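Local structure of ammonium transporter (Kuenenia stuttgartiensis, 6EU6) at residues V20-L25 / T213-F218; G68-G73 / F139-W144; S105-I110 / T168-I173; V278-S283 / V290-I295; G333-A338 / H355-Q360. The protein probably senses ammonium across the membrane, its ammonium-transporter fold serving as the receptor part of a signalling histidine kinase. One frame throughout, in Å; residues are numbered along the deposited sequence.

Contact 1 (V20-L25 / T213-F218); sequences VFLMQL and TFFLWF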
# COMPACT_ATOMS: atom_id res chain seq x y z
N VAL A 20 -9.43 1.76 -2.45
CA VAL A 20 -10.11 0.84 -3.38
C VAL A 20 -9.38 0.68 -4.71
O VAL A 20 -9.27 -0.43 -5.28
CB VAL A 20 -11.56 1.30 -3.65
CG1 VAL A 20 -12.22 0.40 -4.71
CG2 VAL A 20 -12.36 1.25 -2.33
N PHE A 21 -8.74 1.75 -5.19
CA PHE A 21 -7.88 1.59 -6.37
C PHE A 21 -6.79 0.53 -6.11
O PHE A 21 -6.43 -0.27 -6.96
CB PHE A 21 -7.22 2.94 -6.77
CG PHE A 21 -6.32 2.81 -7.93
CD1 PHE A 21 -6.82 2.90 -9.23
CD2 PHE A 21 -4.98 2.57 -7.74
CE1 PHE A 21 -5.94 2.80 -10.32
CE2 PHE A 21 -4.12 2.44 -8.83
CZ PHE A 21 -4.61 2.53 -10.12
N LEU A 22 -6.24 0.58 -4.91
CA LEU A 22 -5.17 -0.33 -4.55
C LEU A 22 -5.62 -1.82 -4.48
O LEU A 22 -4.79 -2.71 -4.67
CB LEU A 22 -4.60 0.06 -3.18
CG LEU A 22 -3.19 -0.43 -2.91
CD1 LEU A 22 -2.23 0.15 -3.90
CD2 LEU A 22 -2.79 -0.01 -1.50
N MET A 23 -6.93 -2.06 -4.36
CA MET A 23 -7.48 -3.39 -4.56
C MET A 23 -7.19 -3.91 -5.93
O MET A 23 -7.10 -5.09 -6.11
CB MET A 23 -8.97 -3.41 -4.29
CG MET A 23 -9.29 -3.14 -2.85
SD MET A 23 -11.08 -3.03 -2.57
CE MET A 23 -11.63 -4.73 -2.63
N GLN A 24 -7.05 -3.05 -6.92
CA GLN A 24 -6.72 -3.52 -8.27
C GLN A 24 -5.36 -4.27 -8.26
O GLN A 24 -5.12 -5.25 -9.02
CB GLN A 24 -6.67 -2.34 -9.25
CG GLN A 24 -8.00 -1.66 -9.46
CD GLN A 24 -8.94 -2.52 -10.32
OE1 GLN A 24 -8.69 -2.83 -11.51
NE2 GLN A 24 -9.97 -2.97 -9.70
N LEU A 25 -4.45 -3.73 -7.49
CA LEU A 25 -3.16 -4.40 -7.22
C LEU A 25 -3.36 -5.70 -6.42
O LEU A 25 -2.75 -6.73 -6.74
CB LEU A 25 -2.27 -3.41 -6.47
CG LEU A 25 -0.78 -3.72 -6.30
CD1 LEU A 25 -0.07 -2.48 -5.80
CD2 LEU A 25 -0.54 -4.81 -5.33
N THR A 213 -4.27 -11.09 -0.53
CA THR A 213 -5.36 -11.08 0.44
C THR A 213 -5.23 -9.88 1.34
O THR A 213 -6.18 -9.19 1.60
CB THR A 213 -5.32 -12.43 1.24
OG1 THR A 213 -5.47 -13.52 0.32
CG2 THR A 213 -6.35 -12.47 2.26
N PHE A 214 -4.02 -9.61 1.86
CA PHE A 214 -3.84 -8.43 2.70
C PHE A 214 -4.18 -7.11 2.02
O PHE A 214 -4.79 -6.21 2.61
CB PHE A 214 -2.44 -8.37 3.27
CG PHE A 214 -2.22 -9.20 4.51
CD1 PHE A 214 -2.86 -8.91 5.72
CD2 PHE A 214 -1.26 -10.23 4.49
CE1 PHE A 214 -2.58 -9.68 6.88
CE2 PHE A 214 -0.99 -10.98 5.67
CZ PHE A 214 -1.64 -10.65 6.83
N PHE A 215 -3.77 -6.95 0.75
CA PHE A 215 -4.11 -5.75 0.03
C PHE A 215 -5.60 -5.59 -0.15
O PHE A 215 -6.15 -4.48 -0.10
CB PHE A 215 -3.57 -5.76 -1.41
CG PHE A 215 -2.15 -5.40 -1.50
CD1 PHE A 215 -1.73 -4.14 -1.14
CD2 PHE A 215 -1.23 -6.31 -2.05
CE1 PHE A 215 -0.38 -3.80 -1.25
CE2 PHE A 215 0.11 -5.99 -2.14
CZ PHE A 215 0.53 -4.74 -1.70
N LEU A 216 -6.26 -6.71 -0.45
CA LEU A 216 -7.70 -6.69 -0.66
C LEU A 216 -8.41 -6.29 0.60
O LEU A 216 -9.35 -5.48 0.58
CB LEU A 216 -8.19 -8.03 -1.19
CG LEU A 216 -7.77 -8.33 -2.67
CD1 LEU A 216 -8.14 -9.77 -3.04
CD2 LEU A 216 -8.44 -7.39 -3.63
N TRP A 217 -7.97 -6.90 1.68
CA TRP A 217 -8.58 -6.65 3.02
C TRP A 217 -8.41 -5.14 3.40
O TRP A 217 -9.36 -4.43 3.81
CB TRP A 217 -7.92 -7.62 3.98
CG TRP A 217 -8.35 -7.68 5.46
CD1 TRP A 217 -8.96 -6.73 6.19
CD2 TRP A 217 -8.15 -8.79 6.32
NE1 TRP A 217 -9.09 -7.15 7.52
CE2 TRP A 217 -8.62 -8.43 7.60
CE3 TRP A 217 -7.58 -10.03 6.15
CZ2 TRP A 217 -8.56 -9.27 8.70
CZ3 TRP A 217 -7.50 -10.88 7.24
CH2 TRP A 217 -8.01 -10.50 8.50
N PHE A 218 -7.19 -4.64 3.25
CA PHE A 218 -6.90 -3.23 3.43
C PHE A 218 -7.77 -2.37 2.57
O PHE A 218 -8.42 -1.48 3.05
CB PHE A 218 -5.46 -2.96 3.05
CG PHE A 218 -5.10 -1.54 3.03
CD1 PHE A 218 -4.70 -0.90 4.21
CD2 PHE A 218 -5.07 -0.86 1.86
CE1 PHE A 218 -4.31 0.42 4.18
CE2 PHE A 218 -4.75 0.50 1.81
CZ PHE A 218 -4.36 1.15 2.98
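Segments 20-25 and 213-218, parts of helices 2-34 and 206-226, run nearly antiparallel, at 165° between their directions, and their axes approach to 8.1 Å around Met-23 and Leu-216, whose CA atoms lie 5.1 Å apart. Apolar side chains, with two backbone carbonyl oxygens, fill the interface. Phe-215 supplies the broad surface: Leu-25 sets its CD2 methyl over one ring face, toward the rim, 3.7 Å from the ring centroid, in a CH-pi contact. That methyl is brought across because CG of Leu-25 stands anti to its own nitrogen (chi1 -168°). Leu-22 uses its CD2 differently, spanning two rings: it is 4.3 Å from Phe-215 CD1 and 3.9 Å from Phe-218 CE2, meeting both obliquely. Nearer the point of closest approach, Leu-216 reaches back with CD2, which settles 3.6 Å from Met-23 O and also touches Met-23 CB, while the bend at the end of the Met-23 chain turns CE toward Leu-216 O. The same residues look outward to the assembly, for Phe-215 also packs on Leu-25 of the second subunit and Leu-22 on Phe-218 of the third. The arrangement is an antiparallel transmembrane helix pair at the subunit interface of an Amt trimer.

Contact 2 (G68-G73 / F139-W144); sequences GKSYMG and FGHWAW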
# COMPACT_ATOMS: atom_id res chain seq x y z
N GLY A 68 -27.17 9.02 -13.50
CA GLY A 68 -27.79 10.14 -14.16
C GLY A 68 -29.33 10.11 -14.03
O GLY A 68 -29.92 9.28 -13.32
N LYS A 69 -29.94 11.05 -14.72
CA LYS A 69 -31.31 11.36 -14.48
C LYS A 69 -32.07 10.14 -14.89
O LYS A 69 -31.89 9.58 -15.98
CB LYS A 69 -31.67 12.63 -15.22
CG LYS A 69 -33.16 12.96 -15.32
CD LYS A 69 -33.33 14.14 -16.27
CE LYS A 69 -34.77 14.35 -16.70
NZ LYS A 69 -35.66 14.80 -15.59
N SER A 70 -32.92 9.68 -13.99
CA SER A 70 -33.56 8.39 -14.15
C SER A 70 -34.70 8.41 -15.18
O SER A 70 -35.59 9.22 -15.05
CB SER A 70 -34.17 7.88 -12.84
OG SER A 70 -34.71 6.58 -13.08
N TYR A 71 -34.69 7.48 -16.12
CA TYR A 71 -35.81 7.20 -16.99
C TYR A 71 -36.52 6.01 -16.37
O TYR A 71 -36.04 4.88 -16.47
CB TYR A 71 -35.32 6.85 -18.37
CG TYR A 71 -36.48 6.41 -19.24
CD1 TYR A 71 -37.36 7.37 -19.81
CD2 TYR A 71 -36.74 5.07 -19.47
CE1 TYR A 71 -38.44 6.97 -20.58
CE2 TYR A 71 -37.80 4.67 -20.27
CZ TYR A 71 -38.65 5.63 -20.81
OH TYR A 71 -39.70 5.22 -21.58
N MET A 72 -37.59 6.30 -15.62
CA MET A 72 -38.49 5.27 -15.08
C MET A 72 -37.88 4.31 -14.06
O MET A 72 -38.42 3.22 -13.89
CB MET A 72 -39.04 4.45 -16.23
CG MET A 72 -39.66 5.35 -17.30
SD MET A 72 -41.09 4.65 -18.11
CE MET A 72 -40.45 3.27 -19.05
N GLY A 73 -36.83 4.73 -13.33
CA GLY A 73 -36.15 3.86 -12.40
C GLY A 73 -35.41 2.74 -13.07
O GLY A 73 -34.99 1.83 -12.39
N PHE A 139 -27.86 -2.29 -13.62
CA PHE A 139 -28.18 -2.82 -12.27
C PHE A 139 -27.88 -1.84 -11.16
O PHE A 139 -28.66 -1.69 -10.23
CB PHE A 139 -27.55 -4.20 -11.97
CG PHE A 139 -28.06 -4.81 -10.69
CD1 PHE A 139 -27.46 -4.49 -9.46
CD2 PHE A 139 -29.18 -5.63 -10.68
CE1 PHE A 139 -27.97 -5.02 -8.25
CE2 PHE A 139 -29.70 -6.15 -9.46
CZ PHE A 139 -29.08 -5.85 -8.26
N GLY A 140 -26.80 -1.10 -11.30
CA GLY A 140 -26.46 -0.13 -10.29
C GLY A 140 -27.52 0.96 -10.18
O GLY A 140 -27.75 1.48 -9.10
N HIS A 141 -28.07 1.34 -11.32
CA HIS A 141 -29.16 2.33 -11.32
C HIS A 141 -30.36 1.77 -10.53
O HIS A 141 -30.93 2.43 -9.66
CB HIS A 141 -29.59 2.68 -12.72
CG HIS A 141 -30.55 3.81 -12.77
ND1 HIS A 141 -30.15 5.12 -12.64
CD2 HIS A 141 -31.91 3.84 -12.90
CE1 HIS A 141 -31.21 5.92 -12.72
NE2 HIS A 141 -32.28 5.16 -12.88
N TRP A 142 -30.67 0.50 -10.78
CA TRP A 142 -31.84 -0.11 -10.13
C TRP A 142 -31.71 -0.07 -8.63
O TRP A 142 -32.72 0.16 -7.93
CB TRP A 142 -32.05 -1.53 -10.62
CG TRP A 142 -32.27 -1.65 -12.07
CD1 TRP A 142 -32.50 -0.62 -12.96
CD2 TRP A 142 -32.23 -2.84 -12.84
NE1 TRP A 142 -32.58 -1.12 -14.25
CE2 TRP A 142 -32.44 -2.48 -14.18
CE3 TRP A 142 -32.03 -4.18 -12.54
CZ2 TRP A 142 -32.44 -3.42 -15.20
CZ3 TRP A 142 -32.05 -5.07 -13.54
CH2 TRP A 142 -32.24 -4.70 -14.84
N ALA A 143 -30.48 -0.33 -8.16
CA ALA A 143 -30.18 -0.52 -6.70
C ALA A 143 -29.80 0.74 -6.01
O ALA A 143 -30.20 1.02 -4.87
CB ALA A 143 -29.08 -1.58 -6.54
N TRP A 144 -29.11 1.61 -6.75
CA TRP A 144 -28.51 2.79 -6.16
C TRP A 144 -28.81 4.09 -6.92
O TRP A 144 -28.17 5.08 -6.66
CB TRP A 144 -26.97 2.60 -6.19
CG TRP A 144 -26.39 1.60 -5.21
CD1 TRP A 144 -27.02 0.95 -4.19
CD2 TRP A 144 -25.03 1.16 -5.18
NE1 TRP A 144 -26.13 0.10 -3.52
CE2 TRP A 144 -24.90 0.25 -4.10
CE3 TRP A 144 -23.91 1.47 -5.94
CZ2 TRP A 144 -23.71 -0.34 -3.77
CZ3 TRP A 144 -22.70 0.90 -5.62
CH2 TRP A 144 -22.61 -0.04 -4.55
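Polar contact centres on Ser-70 and His-141, whose OG and NE2 atoms lie 2.8 Å apart in a hydrogen bond for which either could be the donor. His-141 extends from its helix with CG anti to the backbone nitrogen (chi1 -172°), which carries the imidazole out to the loop and presents its edge. Ser-70 OG is held a second time, from within its own turn, as it accepts from Gly-73 N at 2.8 Å through a bent N-H...O angle of 132°. The far nitrogen of the ring, ND1, bonds to Met-66 O, so both ring nitrogens are engaged and the rotation of the imidazole is pinned.

Van der Waals contacts follow the same edge. Ser-70 CB and the carbonyl carbon of Gly-73 lie in the ring plane, the latter 3.7 Å from His-141 CD2, and Gly-68 O comes to 3.6 Å from His-141 CE1. The loop thus bends round the imidazole rim. Beside it, Gly-73 O approaches Trp-142 CD1 obliquely at 3.5 Å, while the indole NE1 of that tryptophan bonds to Leu-74 O, just beyond the loop segment.

Gln-152 ties the loop down further, bonding to Gly-68 O and Ser-70 N. What results is an ST motif, Ser-70 to Gly-73, in the turn that joins the small antiparallel strands 70-71 and 75-76, fastened to helix 121-144 by a histidine.

Contact 3 (S105-I110 / T168-I173); sequences STAATI and TVVHSI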
# COMPACT_ATOMS: atom_id res chain seq x y z
N SER A 105 -14.43 -0.55 -11.49
CA SER A 105 -13.27 -1.30 -11.80
C SER A 105 -13.17 -2.61 -11.00
O SER A 105 -12.55 -3.59 -11.49
CB SER A 105 -12.02 -0.46 -11.55
OG SER A 105 -12.06 0.66 -12.45
N THR A 106 -13.61 -2.55 -9.77
CA THR A 106 -13.71 -3.77 -8.90
C THR A 106 -14.64 -4.82 -9.53
O THR A 106 -14.33 -5.98 -9.67
CB THR A 106 -14.14 -3.41 -7.49
OG1 THR A 106 -13.32 -2.36 -7.00
CG2 THR A 106 -14.01 -4.55 -6.57
N ALA A 107 -15.82 -4.38 -9.89
CA ALA A 107 -16.82 -5.28 -10.49
C ALA A 107 -16.27 -5.93 -11.74
O ALA A 107 -16.39 -7.11 -11.94
CB ALA A 107 -18.08 -4.48 -10.81
N ALA A 108 -15.54 -5.16 -12.51
CA ALA A 108 -15.12 -5.69 -13.79
C ALA A 108 -13.94 -6.62 -13.72
O ALA A 108 -13.77 -7.51 -14.56
CB ALA A 108 -14.79 -4.49 -14.68
N THR A 109 -13.05 -6.40 -12.74
CA THR A 109 -11.82 -7.14 -12.70
C THR A 109 -12.01 -8.55 -12.16
O THR A 109 -11.14 -9.43 -12.38
CB THR A 109 -10.71 -6.38 -11.94
OG1 THR A 109 -9.48 -6.98 -12.27
CG2 THR A 109 -10.86 -6.48 -10.45
N ILE A 110 -13.11 -8.79 -11.46
CA ILE A 110 -13.48 -10.12 -11.01
C ILE A 110 -13.37 -11.15 -12.17
O ILE A 110 -12.87 -12.28 -12.02
CB ILE A 110 -14.92 -10.13 -10.44
CG1 ILE A 110 -14.90 -9.33 -9.13
CG2 ILE A 110 -15.42 -11.55 -10.17
CD1 ILE A 110 -16.24 -8.80 -8.60
N THR A 168 -23.94 -7.20 -3.71
CA THR A 168 -24.63 -7.57 -4.92
C THR A 168 -24.18 -6.65 -6.07
O THR A 168 -23.77 -7.13 -7.12
CB THR A 168 -26.18 -7.52 -4.73
OG1 THR A 168 -26.58 -8.56 -3.82
CG2 THR A 168 -26.84 -7.80 -6.01
N VAL A 169 -24.24 -5.36 -5.87
CA VAL A 169 -24.05 -4.40 -6.96
C VAL A 169 -22.65 -4.54 -7.59
O VAL A 169 -22.50 -4.51 -8.82
CB VAL A 169 -24.28 -2.99 -6.44
CG1 VAL A 169 -23.96 -1.92 -7.54
CG2 VAL A 169 -25.74 -2.81 -6.07
N VAL A 170 -21.63 -4.72 -6.75
CA VAL A 170 -20.28 -4.97 -7.22
C VAL A 170 -19.99 -6.48 -7.35
O VAL A 170 -19.64 -6.98 -8.41
CB VAL A 170 -19.26 -4.25 -6.32
CG1 VAL A 170 -17.81 -4.58 -6.73
CG2 VAL A 170 -19.46 -2.72 -6.47
N HIS A 171 -20.06 -7.21 -6.24
CA HIS A 171 -19.44 -8.47 -6.16
C HIS A 171 -20.27 -9.56 -6.84
O HIS A 171 -19.78 -10.29 -7.67
CB HIS A 171 -19.17 -8.72 -4.67
CG HIS A 171 -18.07 -7.83 -4.17
ND1 HIS A 171 -16.76 -7.94 -4.60
CD2 HIS A 171 -18.08 -6.81 -3.29
CE1 HIS A 171 -16.02 -7.04 -4.00
NE2 HIS A 171 -16.80 -6.31 -3.23
N SER A 172 -21.54 -9.71 -6.48
CA SER A 172 -22.36 -10.74 -7.19
C SER A 172 -22.49 -10.44 -8.66
O SER A 172 -22.34 -11.34 -9.53
CB SER A 172 -23.71 -10.96 -6.53
OG SER A 172 -23.50 -11.51 -5.25
N ILE A 173 -22.72 -9.18 -8.99
CA ILE A 173 -22.81 -8.82 -10.40
C ILE A 173 -21.57 -9.22 -11.18
O ILE A 173 -21.64 -9.84 -12.24
CB ILE A 173 -23.07 -7.31 -10.53
CG1 ILE A 173 -24.54 -7.02 -10.12
CG2 ILE A 173 -22.80 -6.81 -11.95
CD1 ILE A 173 -25.61 -7.39 -11.18
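His-171 ND1 makes a hydrogen bond to His-326 ND1, and the CD1 methyl of Ile-110 rests against the same nitrogen, 4.1 Å away. Apolar groups flank the ring: Thr-106 CG2 comes obliquely to His-171 CE1 at 4.1 Å, and CG1 of the preceding Val-170 lies over the centre of one face. Although His-171 leaves its helix pointing away from segment 105-110, its ring turns back toward that segment. A pair of histidines joined through their ND1 atoms is the twin-His motif of the Amt family, and in relatives it lines the conduction pore; the position of His-171 and His-326 is consistent with that role.

The backbones beneath run almost parallel, 9° apart in direction, with axes 8.2 Å from each other. Val-170 carries much of the packing. With CG1 anti to the nitrogen (chi1 176°), that methyl reaches Thr-106 CG2 at 3.8 Å and Ala-107 N at 3.7 Å. Thr-106 meets Val-170 through CG2 and CB, while OG1 bonds to Val-102 O. Segment 168-172 takes a wider pi-type turn, in which Ile-173 N bonds to Thr-168 O at 3.0 Å. Beside that turn the CD1 methyl of Ile-110 lies 3.9 Å from Val-170 O.

Contact 4 (V278-S283 / V290-I295); sequences VAITAS and VSAVAI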
# COMPACT_ATOMS: atom_id res chain seq x y z
N VAL A 278 -16.59 -9.85 1.25
CA VAL A 278 -17.65 -9.58 0.27
C VAL A 278 -18.98 -9.49 1.02
O VAL A 278 -19.71 -8.52 0.89
CB VAL A 278 -17.68 -10.63 -0.83
CG1 VAL A 278 -19.00 -10.55 -1.60
CG2 VAL A 278 -16.49 -10.45 -1.81
N ALA A 279 -19.22 -10.43 1.93
CA ALA A 279 -20.51 -10.48 2.60
C ALA A 279 -20.78 -9.29 3.47
O ALA A 279 -21.90 -8.71 3.45
CB ALA A 279 -20.65 -11.76 3.39
N ILE A 280 -19.75 -8.87 4.22
CA ILE A 280 -19.92 -7.76 5.14
C ILE A 280 -20.08 -6.41 4.42
O ILE A 280 -20.60 -5.47 4.98
CB ILE A 280 -18.81 -7.71 6.19
CG1 ILE A 280 -19.27 -6.92 7.38
CG2 ILE A 280 -17.53 -7.05 5.62
CD1 ILE A 280 -20.38 -7.58 8.17
N THR A 281 -19.74 -6.39 3.13
CA THR A 281 -19.91 -5.23 2.29
C THR A 281 -21.38 -4.83 2.17
O THR A 281 -21.70 -3.66 1.82
CB THR A 281 -19.25 -5.51 0.89
OG1 THR A 281 -17.81 -5.59 1.07
CG2 THR A 281 -19.36 -4.46 -0.01
N ALA A 282 -22.28 -5.77 2.38
CA ALA A 282 -23.74 -5.45 2.23
C ALA A 282 -24.24 -4.65 3.42
O ALA A 282 -25.23 -3.96 3.31
CB ALA A 282 -24.58 -6.70 2.15
N SER A 283 -23.61 -4.82 4.58
CA SER A 283 -24.24 -4.43 5.81
C SER A 283 -23.35 -3.82 6.85
O SER A 283 -23.78 -3.57 7.98
CB SER A 283 -24.91 -5.66 6.43
OG SER A 283 -23.93 -6.58 6.83
N VAL A 290 -20.47 -8.05 16.92
CA VAL A 290 -20.79 -9.44 17.08
C VAL A 290 -21.57 -10.01 15.91
O VAL A 290 -21.29 -11.13 15.50
CB VAL A 290 -21.46 -9.79 18.47
CG1 VAL A 290 -21.93 -11.23 18.51
CG2 VAL A 290 -20.43 -9.63 19.58
N SER A 291 -22.49 -9.27 15.32
CA SER A 291 -23.16 -9.80 14.14
C SER A 291 -22.19 -9.94 12.94
O SER A 291 -22.37 -10.82 12.04
CB SER A 291 -24.29 -8.90 13.72
OG SER A 291 -25.20 -8.67 14.75
N ALA A 292 -21.22 -9.02 12.87
CA ALA A 292 -20.16 -9.08 11.78
C ALA A 292 -19.39 -10.37 11.96
O ALA A 292 -19.09 -11.04 10.98
CB ALA A 292 -19.27 -7.87 11.83
N VAL A 293 -19.08 -10.75 13.21
CA VAL A 293 -18.44 -12.02 13.50
C VAL A 293 -19.32 -13.23 13.02
O VAL A 293 -18.85 -14.16 12.35
CB VAL A 293 -18.10 -12.11 14.98
CG1 VAL A 293 -17.76 -13.55 15.35
CG2 VAL A 293 -16.97 -11.20 15.33
N ALA A 294 -20.62 -13.18 13.32
CA ALA A 294 -21.53 -14.26 12.89
C ALA A 294 -21.62 -14.34 11.37
O ALA A 294 -21.60 -15.43 10.80
CB ALA A 294 -22.89 -14.06 13.52
N ILE A 295 -21.74 -13.19 10.72
CA ILE A 295 -21.78 -13.14 9.22
C ILE A 295 -20.49 -13.76 8.62
O ILE A 295 -20.56 -14.54 7.69
CB ILE A 295 -22.00 -11.74 8.67
CG1 ILE A 295 -23.41 -11.24 9.12
CG2 ILE A 295 -21.86 -11.69 7.12
CD1 ILE A 295 -23.62 -9.73 9.01
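Ile-280 and Ile-295 meet through their terminal methyls, CD1 to CD1 at 4.0 Å. Ile-280 CD1 also presses on Ala-292 CB at 3.8 Å, so a single methyl touches both the small alanine and the isoleucine three residues later. Ile-295 divides its two branches: CG2 reaches Ala-279 CB at 3.9 Å, whereas CD1, at the end of the longer branch, comes within 3.8 Å of Ser-283 OG. The contact is thus apolar but for the oxygen of Ser-283.

Torsions account for how the chains are aimed. Ile-280 has CG1 anti to the nitrogen (chi1 -159°), which carries the long branch toward the other helix. On the other side, chi1 of -65° sends CG1 of Ile-295 beside its nitrogen and puts CG2 anti to that nitrogen, facing Ala-279.

The two segments belong to consecutive transmembrane helices, 266-280 and 289-312, joined by a short connection, so this is packing between chain neighbours in the helical bundle. Position is set next by the backbone: Thr-281, Ala-282 and Ser-283 each bond three residues back, Ser-283 N to Ile-280 O at 3.1 Å, and the CB of Ser-283 points toward the helix that bears Ile-295. Farther out, Ile-280 packs on Ala-245 of helix 234-261, and Ile-295 on Phe-340 of helix 322-340.

Contact 5 (G333-A338 / H355-Q360); sequences GTLCVA and HQLGIQ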
# COMPACT_ATOMS: atom_id res chain seq x y z
N GLY A 333 -24.08 -12.25 2.00
CA GLY A 333 -24.11 -10.98 2.70
C GLY A 333 -25.41 -10.21 2.45
O GLY A 333 -25.97 -9.53 3.32
N THR A 334 -25.87 -10.23 1.19
CA THR A 334 -27.04 -9.47 0.83
C THR A 334 -28.27 -10.02 1.61
O THR A 334 -29.11 -9.22 2.14
CB THR A 334 -27.19 -9.52 -0.68
OG1 THR A 334 -26.02 -8.85 -1.30
CG2 THR A 334 -28.55 -8.85 -1.13
N LEU A 335 -28.40 -11.36 1.67
CA LEU A 335 -29.49 -11.98 2.47
C LEU A 335 -29.37 -11.67 3.97
O LEU A 335 -30.37 -11.40 4.64
CB LEU A 335 -29.58 -13.47 2.25
CG LEU A 335 -29.90 -13.88 0.84
CD1 LEU A 335 -29.80 -15.38 0.79
CD2 LEU A 335 -31.28 -13.39 0.41
N CYS A 336 -28.15 -11.62 4.47
CA CYS A 336 -27.87 -11.34 5.91
C CYS A 336 -28.25 -9.94 6.34
O CYS A 336 -28.52 -9.73 7.52
CB CYS A 336 -26.39 -11.58 6.22
SG CYS A 336 -25.92 -13.31 6.43
N VAL A 337 -28.32 -8.99 5.41
CA VAL A 337 -28.83 -7.72 5.74
C VAL A 337 -30.19 -7.86 6.54
O VAL A 337 -30.41 -7.23 7.59
CB VAL A 337 -29.14 -6.92 4.46
CG1 VAL A 337 -30.14 -5.78 4.75
CG2 VAL A 337 -27.86 -6.38 3.82
N ALA A 338 -31.11 -8.64 5.99
CA ALA A 338 -32.44 -8.84 6.66
C ALA A 338 -32.35 -9.45 8.05
O ALA A 338 -33.13 -9.09 8.94
CB ALA A 338 -33.40 -9.67 5.78
N HIS A 355 -40.07 -9.66 5.46
CA HIS A 355 -40.38 -8.96 4.24
C HIS A 355 -39.03 -8.46 3.65
O HIS A 355 -38.81 -8.59 2.50
CB HIS A 355 -41.30 -7.79 4.58
CG HIS A 355 -42.07 -7.24 3.42
ND1 HIS A 355 -43.37 -7.62 3.16
CD2 HIS A 355 -41.76 -6.31 2.49
CE1 HIS A 355 -43.81 -6.97 2.09
NE2 HIS A 355 -42.85 -6.17 1.67
N GLN A 356 -38.14 -7.87 4.46
CA GLN A 356 -36.82 -7.47 3.92
C GLN A 356 -36.08 -8.64 3.30
O GLN A 356 -35.42 -8.47 2.25
CB GLN A 356 -35.97 -6.84 5.01
CG GLN A 356 -34.73 -6.16 4.48
CD GLN A 356 -35.11 -4.90 3.77
OE1 GLN A 356 -35.74 -4.03 4.37
NE2 GLN A 356 -34.69 -4.76 2.54
N LEU A 357 -36.18 -9.84 3.89
CA LEU A 357 -35.54 -11.00 3.33
C LEU A 357 -36.05 -11.30 1.93
O LEU A 357 -35.29 -11.78 1.07
CB LEU A 357 -35.75 -12.22 4.20
CG LEU A 357 -34.94 -13.45 3.88
CD1 LEU A 357 -33.41 -13.19 3.89
CD2 LEU A 357 -35.28 -14.56 4.86
N GLY A 358 -37.33 -10.99 1.67
CA GLY A 358 -37.96 -11.36 0.38
C GLY A 358 -37.46 -10.32 -0.64
O GLY A 358 -37.19 -10.66 -1.75
N ILE A 359 -37.33 -9.07 -0.24
CA ILE A 359 -36.81 -8.00 -1.12
C ILE A 359 -35.31 -8.26 -1.41
O ILE A 359 -34.86 -8.06 -2.53
CB ILE A 359 -37.01 -6.61 -0.47
CG1 ILE A 359 -38.49 -6.22 -0.41
CG2 ILE A 359 -36.22 -5.52 -1.15
CD1 ILE A 359 -38.81 -5.22 0.69
N GLN A 360 -34.54 -8.69 -0.40
CA GLN A 360 -33.13 -9.00 -0.62
C GLN A 360 -33.01 -10.16 -1.59
O GLN A 360 -32.29 -10.10 -2.61
CB GLN A 360 -32.41 -9.28 0.69
CG GLN A 360 -32.33 -8.09 1.70
CD GLN A 360 -31.74 -6.84 1.12
OE1 GLN A 360 -32.44 -5.89 0.80
NE2 GLN A 360 -30.40 -6.84 0.98
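Helices 333-338 and 355-360 pass antiparallel at 161°, their axes 8.2 Å apart, with the CA atoms of Ala-338 and Leu-357 only 5.0 Å from each other. They form a pair of consecutive helices in the transmembrane bundle of the Amt fold, and a glutamine pair lies amid their mostly apolar packing. Gln-360 sends NE2 to Thr-334 O, a carbonyl on the facing helix, at 2.9 Å and nearly straight (167°). The oxygen lies in the amide plane of the glutamine, yet the nitrogen comes in tilted 34° from the carbonyl plane. NE2 has a further acceptor in Ile-162 O, and OE1 accepts from Gln-356 NE2 at 3.1 Å, so both ends of this buried amide are bonded and its rotation is fixed. The second glutamine is anchored in turn: its NE2 also bonds to Gly-160 O, and its OE1 to Leu-347 N and Ala-348 N.

Apolar groups lie against the amide. Val-337 stands at about a right angle to the Gln-360 chain, with CB 3.7 Å from NE2, and the Thr-334 methyl CG2 lies 3.5 Å from the same nitrogen. Leu-335 CD2 touches Leu-357 CD1 at 4.1 Å, and Leu-357 CD1 also approaches Leu-335 O. Ala-338 CB sits directly against the backbone of the facing helix, 3.4 Å from Leu-357 N.

How the contacts relate
From the N terminus, the first helix enters contact 1, whose loop closes only at 213-218 and so encloses contacts 2 and 3. Those two cross: 68-73 and 105-110 come first, then 139-144 closes contact 2 and 168-173 closes contact 3. Contacts 4 and 5 follow in series, each closing a short loop between successive helices. Contact 3, near the centre of the chain, touches all four others: Gln-24 reaches Ser-105 from contact 1, Val-169 packs on Ala-143 of contact 2, His-171 meets Val-278 of contact 4, and Thr-168 OG1 bonds to Thr-334 OG1 of contact 5. Contacts 4 and 5 also pack together, through Ala-282 and Gly-333.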